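Local coordinates for protein muconate lactonizing enzyme (Corynebacterium glutamicum, PDB 3I4K) that belongs to the enolase superfamily, joining an N-terminal capping domain to a TIM-like barrel that holds a magnesium ion, at residues S247-E252 and V271-T276; A313-A318 and A353-P358. All blocks are in the same frame, centred on the assembly; numbering follows the deposited sequence.

The two contacts lie in the same barrel domain, with centres about 20 Å apart. Contact 1 pairs neighbouring barrel strands and carries D251, which binds magnesium together with D200 and E226; contact 2 sets a later helix, 308-320, against the loop that follows strand 351-353. They meet where 271-276 runs out of its strand. T276 OG1 and S314 OG are 2.6 Å apart, a probable hydrogen bond, while L274 CD2 packs on F317 CE1 at 3.7 Å. Helix 308-320 thus turns S314 and F317 to 271-276, whose K275 grips the metal ligand D251, and L315 to 353-358, linking the two contacts through one helix.

Contact 1. Residues S247-E252 and V271-T276; sequences SVMADE and VIALKT. With MG (magnesium ion), chain J.
D251 and K275 meet because their torsions send both ends to the same spot: D251 turns CG anti to its main-chain nitrogen (chi1 -170°), and K275, with CG beside its own nitrogen, runs fully extended to NZ. The setting is a beta-alpha-beta crossover of the TIM-like barrel, in which strand 247-250, helix 257-266 and strand 271-274 follow one another and the two strands pair in parallel. The lysine crosses the carboxylate at about a right angle and spans both oxygens. D251 OD2 offers its syn lone pair to K275 NZ at 3.0 Å, and OD1 takes a weaker bond from the same NZ at 3.2 Å. OD2 also binds magnesium at 2.0 Å, so the metal and the ammonium group share one oxygen; D200, E226 and a water are further ligands. OD1 has a second basic partner in K278, whose NZ also bonds to A273 O. Thus OD1 is held by K275 and K278, and OD2 by magnesium and K275. A short acid suits the position just past strand 247-250, while a long lysine is needed to reach it from just beyond L274. Between them A273 offers just a methyl, its CB 4.0 Å from D251 CG, small enough to let the carboxylate lie alongside. M249, modelled as selenomethionine, shares a face of the sheet with V271; its chain, bent at chi3 (80°), brings SE to 3.7 Å from V271 CG1, and it also touches L224 and E226 of the preceding strand. I272, on the other face with A250, packs on A292 of helix 282-294. The backbone pairing ends one residue before D251, with A273 N donating to A250 O at 2.9 Å, nearly straight at 171°.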
loop_
_atom_site.group_PDB
_atom_site.type_symbol
_atom_site.label_atom_id
_atom_site.label_comp_id
_atom_site.label_asym_id
_atom_site.label_seq_id
_atom_site.Cartn_x
_atom_site.Cartn_y
_atom_site.Cartn_z
ATOM N N SER A 247 -15.428 21.245 3.414
ATOM C CA SER A 247 -14.985 19.884 3.171
ATOM C C SER A 247 -15.920 18.866 3.759
ATOM O O SER A 247 -16.624 19.123 4.748
ATOM C CB SER A 247 -13.593 19.650 3.766
ATOM O OG SER A 247 -12.655 20.526 3.197
ATOM N N VAL A 248 -15.886 17.692 3.144
ATOM C CA VAL A 248 -16.672 16.548 3.554
ATOM C C VAL A 248 -15.681 15.421 3.841
ATOM O O VAL A 248 -14.621 15.343 3.215
ATOM C CB VAL A 248 -17.623 16.116 2.417
ATOM C CG1 VAL A 248 -18.000 14.649 2.567
ATOM C CG2 VAL A 248 -18.862 17.003 2.414
HETATM N N MSE A 249 -16.004 14.571 4.807
HETATM C CA MSE A 249 -15.157 13.424 5.124
HETATM C C MSE A 249 -16.013 12.177 4.915
HETATM O O MSE A 249 -17.122 12.077 5.454
HETATM C CB MSE A 249 -14.639 13.477 6.575
HETATM C CG MSE A 249 -13.934 12.182 7.018
HETATM SE SE MSE A 249 -12.609 12.423 8.432
HETATM C CE MSE A 249 -13.833 12.513 9.952
ATOM N N ALA A 250 -15.509 11.241 4.116
ATOM C CA ALA A 250 -16.244 10.015 3.833
ATOM C C ALA A 250 -15.900 8.973 4.884
ATOM O O ALA A 250 -14.732 8.791 5.223
ATOM C CB ALA A 250 -15.885 9.492 2.433
ATOM N N ASP A 251 -16.925 8.309 5.411
ATOM C CA ASP A 251 -16.739 7.274 6.411
ATOM C C ASP A 251 -17.449 6.011 5.940
ATOM O O ASP A 251 -16.809 5.117 5.404
ATOM C CB ASP A 251 -17.292 7.734 7.767
ATOM C CG ASP A 251 -16.915 6.795 8.907
ATOM O OD1 ASP A 251 -16.334 5.718 8.637
ATOM O OD2 ASP A 251 -17.217 7.139 10.072
ATOM N N GLU A 252 -18.771 5.927 6.106
ATOM C CA GLU A 252 -19.456 4.718 5.653
ATOM C C GLU A 252 -19.342 4.518 4.148
ATOM O O GLU A 252 -19.505 3.402 3.667
ATOM C CB GLU A 252 -20.936 4.677 6.079
ATOM C CG GLU A 252 -21.530 5.961 6.617
ATOM C CD GLU A 252 -21.138 6.276 8.052
ATOM O OE1 GLU A 252 -21.861 5.892 8.999
ATOM O OE2 GLU A 252 -20.099 6.923 8.231
ATOM N N VAL A 271 -11.542 14.468 2.595
ATOM C CA VAL A 271 -10.920 13.594 3.580
ATOM C C VAL A 271 -11.568 12.221 3.674
ATOM O O VAL A 271 -12.771 12.074 3.466
ATOM C CB VAL A 271 -10.970 14.257 4.976
ATOM C CG1 VAL A 271 -10.042 13.518 5.959
ATOM C CG2 VAL A 271 -10.604 15.729 4.858
ATOM N N ILE A 272 -10.764 11.217 3.998
ATOM C CA ILE A 272 -11.267 9.857 4.156
ATOM C C ILE A 272 -11.006 9.383 5.585
ATOM O O ILE A 272 -9.876 9.458 6.077
ATOM C CB ILE A 272 -10.581 8.871 3.195
ATOM C CG1 ILE A 272 -11.063 9.126 1.760
ATOM C CG2 ILE A 272 -10.898 7.426 3.609
ATOM C CD1 ILE A 272 -10.521 8.141 0.763
ATOM N N ALA A 273 -12.057 8.905 6.249
ATOM C CA ALA A 273 -11.935 8.407 7.620
ATOM C C ALA A 273 -11.379 6.994 7.527
ATOM O O ALA A 273 -12.113 6.048 7.267
ATOM C CB ALA A 273 -13.308 8.400 8.304
ATOM N N LEU A 274 -10.070 6.864 7.717
ATOM C CA LEU A 274 -9.406 5.571 7.634
ATOM C C LEU A 274 -9.375 4.876 8.989
ATOM O O LEU A 274 -8.867 5.415 9.966
ATOM C CB LEU A 274 -8.000 5.782 7.052
ATOM C CG LEU A 274 -6.759 4.894 7.169
ATOM C CD1 LEU A 274 -7.076 3.456 7.526
ATOM C CD2 LEU A 274 -6.018 4.996 5.840
ATOM N N LYS A 275 -9.949 3.679 9.036
ATOM C CA LYS A 275 -10.016 2.889 10.260
ATOM C C LYS A 275 -9.524 1.484 9.936
ATOM O O LYS A 275 -10.065 0.816 9.045
ATOM C CB LYS A 275 -11.462 2.810 10.759
ATOM C CG LYS A 275 -12.178 4.143 10.857
ATOM C CD LYS A 275 -13.613 3.957 11.361
ATOM C CE LYS A 275 -14.350 5.293 11.442
ATOM N NZ LYS A 275 -15.794 5.134 11.738
ATOM N N THR A 276 -8.506 1.032 10.660
ATOM C CA THR A 276 -7.944 -0.291 10.429
ATOM C C THR A 276 -8.983 -1.392 10.593
ATOM O O THR A 276 -8.902 -2.437 9.948
ATOM C CB THR A 276 -6.742 -0.537 11.369
ATOM O OG1 THR A 276 -7.140 -0.320 12.736
ATOM C CG2 THR A 276 -5.611 0.429 11.026
HETATM MG MG MG J . -18.125 8.471 11.287
HETATM O O HOH W 1 -19.656 8.645 9.866
#

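Contact 2. Residues A313-A318 and A353-P358; sequences ASLQFA and AIPQGP
L315 and P355 make the apolar heart of this contact, their side chains crossing at about a right angle. The leucine approaches the proline ring at its CD corner: L315 CD1 lies 3.9 Å from P355 CD, and L315 CB is 4.0 Å from the same atom. With chi1 at -75°, CG of L315 sits beside the main-chain nitrogen, which directs the isobutyl group toward the loop. Next to this pair, I354 lays CG1 at 3.7 Å from L315 O, so the isoleucine rests on the helix backbone itself. A proline fits here because its ring gives a compact, rigid apolar surface and its nitrogen has no hydrogen needing an acceptor in a buried place. One step out, L315 also packs on V138 and L330, and P355 on F345. The loop is anchored by backbone hydrogen bonding of I354 with D136, while the helix is tied to the same region by A318 O, which accepts from R135 NE. Within 353-358 itself, Q356 folds its amide back so that NE2 makes a weak bond to I354 O, a link that belongs to the loop's own conformation. This packing of a barrel helix against the loop after strand 351-353, near the start of strand 137-144, belongs to the modified TIM barrel of the enolase superfamily.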
loop_
_atom_site.group_PDB
_atom_site.type_symbol
_atom_site.label_atom_id
_atom_site.label_comp_id
_atom_site.label_asym_id
_atom_site.label_seq_id
_atom_site.Cartn_x
_atom_site.Cartn_y
_atom_site.Cartn_z
ATOM N N ALA A 313 -3.564 -0.761 17.548
ATOM C CA ALA A 313 -3.288 -1.263 16.212
ATOM C C ALA A 313 -3.380 -0.085 15.248
ATOM O O ALA A 313 -2.577 0.034 14.322
ATOM C CB ALA A 313 -4.287 -2.348 15.837
ATOM N N SER A 314 -4.347 0.799 15.483
ATOM C CA SER A 314 -4.519 1.964 14.622
ATOM C C SER A 314 -3.441 3.028 14.827
ATOM O O SER A 314 -3.133 3.786 13.904
ATOM C CB SER A 314 -5.911 2.578 14.812
ATOM O OG SER A 314 -6.905 1.756 14.212
ATOM N N LEU A 315 -2.872 3.100 16.026
ATOM C CA LEU A 315 -1.820 4.079 16.287
ATOM C C LEU A 315 -0.512 3.619 15.630
ATOM O O LEU A 315 0.301 4.438 15.191
ATOM C CB LEU A 315 -1.629 4.279 17.795
ATOM C CG LEU A 315 -2.699 5.110 18.511
ATOM C CD1 LEU A 315 -2.542 4.956 20.012
ATOM C CD2 LEU A 315 -2.582 6.580 18.119
ATOM N N GLN A 316 -0.315 2.306 15.560
ATOM C CA GLN A 316 0.879 1.762 14.927
ATOM C C GLN A 316 0.769 2.080 13.438
ATOM O O GLN A 316 1.769 2.359 12.771
ATOM C CB GLN A 316 0.952 0.247 15.130
ATOM C CG GLN A 316 1.148 -0.178 16.587
ATOM C CD GLN A 316 2.577 0.020 17.091
ATOM O OE1 GLN A 316 2.813 0.103 18.298
ATOM N NE2 GLN A 316 3.531 0.076 16.172
ATOM N N PHE A 317 -0.459 2.043 12.926
ATOM C CA PHE A 317 -0.691 2.332 11.519
ATOM C C PHE A 317 -0.382 3.800 11.277
ATOM O O PHE A 317 0.359 4.137 10.365
ATOM C CB PHE A 317 -2.138 2.021 11.108
ATOM C CG PHE A 317 -2.417 2.294 9.651
ATOM C CD1 PHE A 317 -2.995 3.497 9.250
ATOM C CD2 PHE A 317 -2.022 1.383 8.674
ATOM C CE1 PHE A 317 -3.172 3.796 7.890
ATOM C CE2 PHE A 317 -2.192 1.669 7.308
ATOM C CZ PHE A 317 -2.770 2.884 6.922
ATOM N N ALA A 318 -0.941 4.668 12.108
ATOM C CA ALA A 318 -0.698 6.093 11.964
ATOM C C ALA A 318 0.786 6.425 12.117
ATOM O O ALA A 318 1.291 7.352 11.481
ATOM C CB ALA A 318 -1.505 6.862 12.985
ATOM N N ALA A 353 0.708 9.629 22.569
ATOM C CA ALA A 353 1.958 9.065 22.087
ATOM C C ALA A 353 1.748 7.650 21.587
ATOM O O ALA A 353 0.899 6.925 22.099
ATOM C CB ALA A 353 3.001 9.079 23.200
ATOM N N ILE A 354 2.516 7.265 20.576
ATOM C CA ILE A 354 2.422 5.927 20.021
ATOM C C ILE A 354 2.989 4.953 21.041
ATOM O O ILE A 354 4.031 5.206 21.641
ATOM C CB ILE A 354 3.224 5.793 18.694
ATOM C CG1 ILE A 354 2.437 6.405 17.526
ATOM C CG2 ILE A 354 3.494 4.316 18.393
ATOM C CD1 ILE A 354 2.052 7.842 17.704
ATOM N N PRO A 355 2.302 3.824 21.252
ATOM C CA PRO A 355 2.734 2.798 22.206
ATOM C C PRO A 355 4.078 2.183 21.835
ATOM O O PRO A 355 4.186 1.448 20.852
ATOM C CB PRO A 355 1.607 1.773 22.142
ATOM C CG PRO A 355 0.421 2.607 21.793
ATOM C CD PRO A 355 0.971 3.499 20.717
ATOM N N GLN A 356 5.100 2.485 22.629
ATOM C CA GLN A 356 6.428 1.940 22.384
ATOM C C GLN A 356 6.480 0.524 22.948
ATOM O O GLN A 356 5.828 0.218 23.948
ATOM C CB GLN A 356 7.487 2.820 23.049
ATOM C CG GLN A 356 7.551 4.230 22.485
ATOM C CD GLN A 356 7.973 4.253 21.027
ATOM O OE1 GLN A 356 9.109 3.914 20.693
ATOM N NE2 GLN A 356 7.055 4.649 20.147
ATOM N N GLY A 357 7.244 -0.342 22.294
ATOM C CA GLY A 357 7.349 -1.713 22.753
ATOM C C GLY A 357 6.924 -2.704 21.687
ATOM O O GLY A 357 6.344 -2.320 20.669
ATOM N N PRO A 358 7.190 -3.998 21.903
ATOM C CA PRO A 358 6.839 -5.061 20.957
ATOM C C PRO A 358 5.343 -5.135 20.662
ATOM O O PRO A 358 4.526 -4.585 21.406
ATOM C CB PRO A 358 7.356 -6.316 21.656
ATOM C CG PRO A 358 7.149 -5.986 23.101
ATOM C CD PRO A 358 7.667 -4.569 23.174
#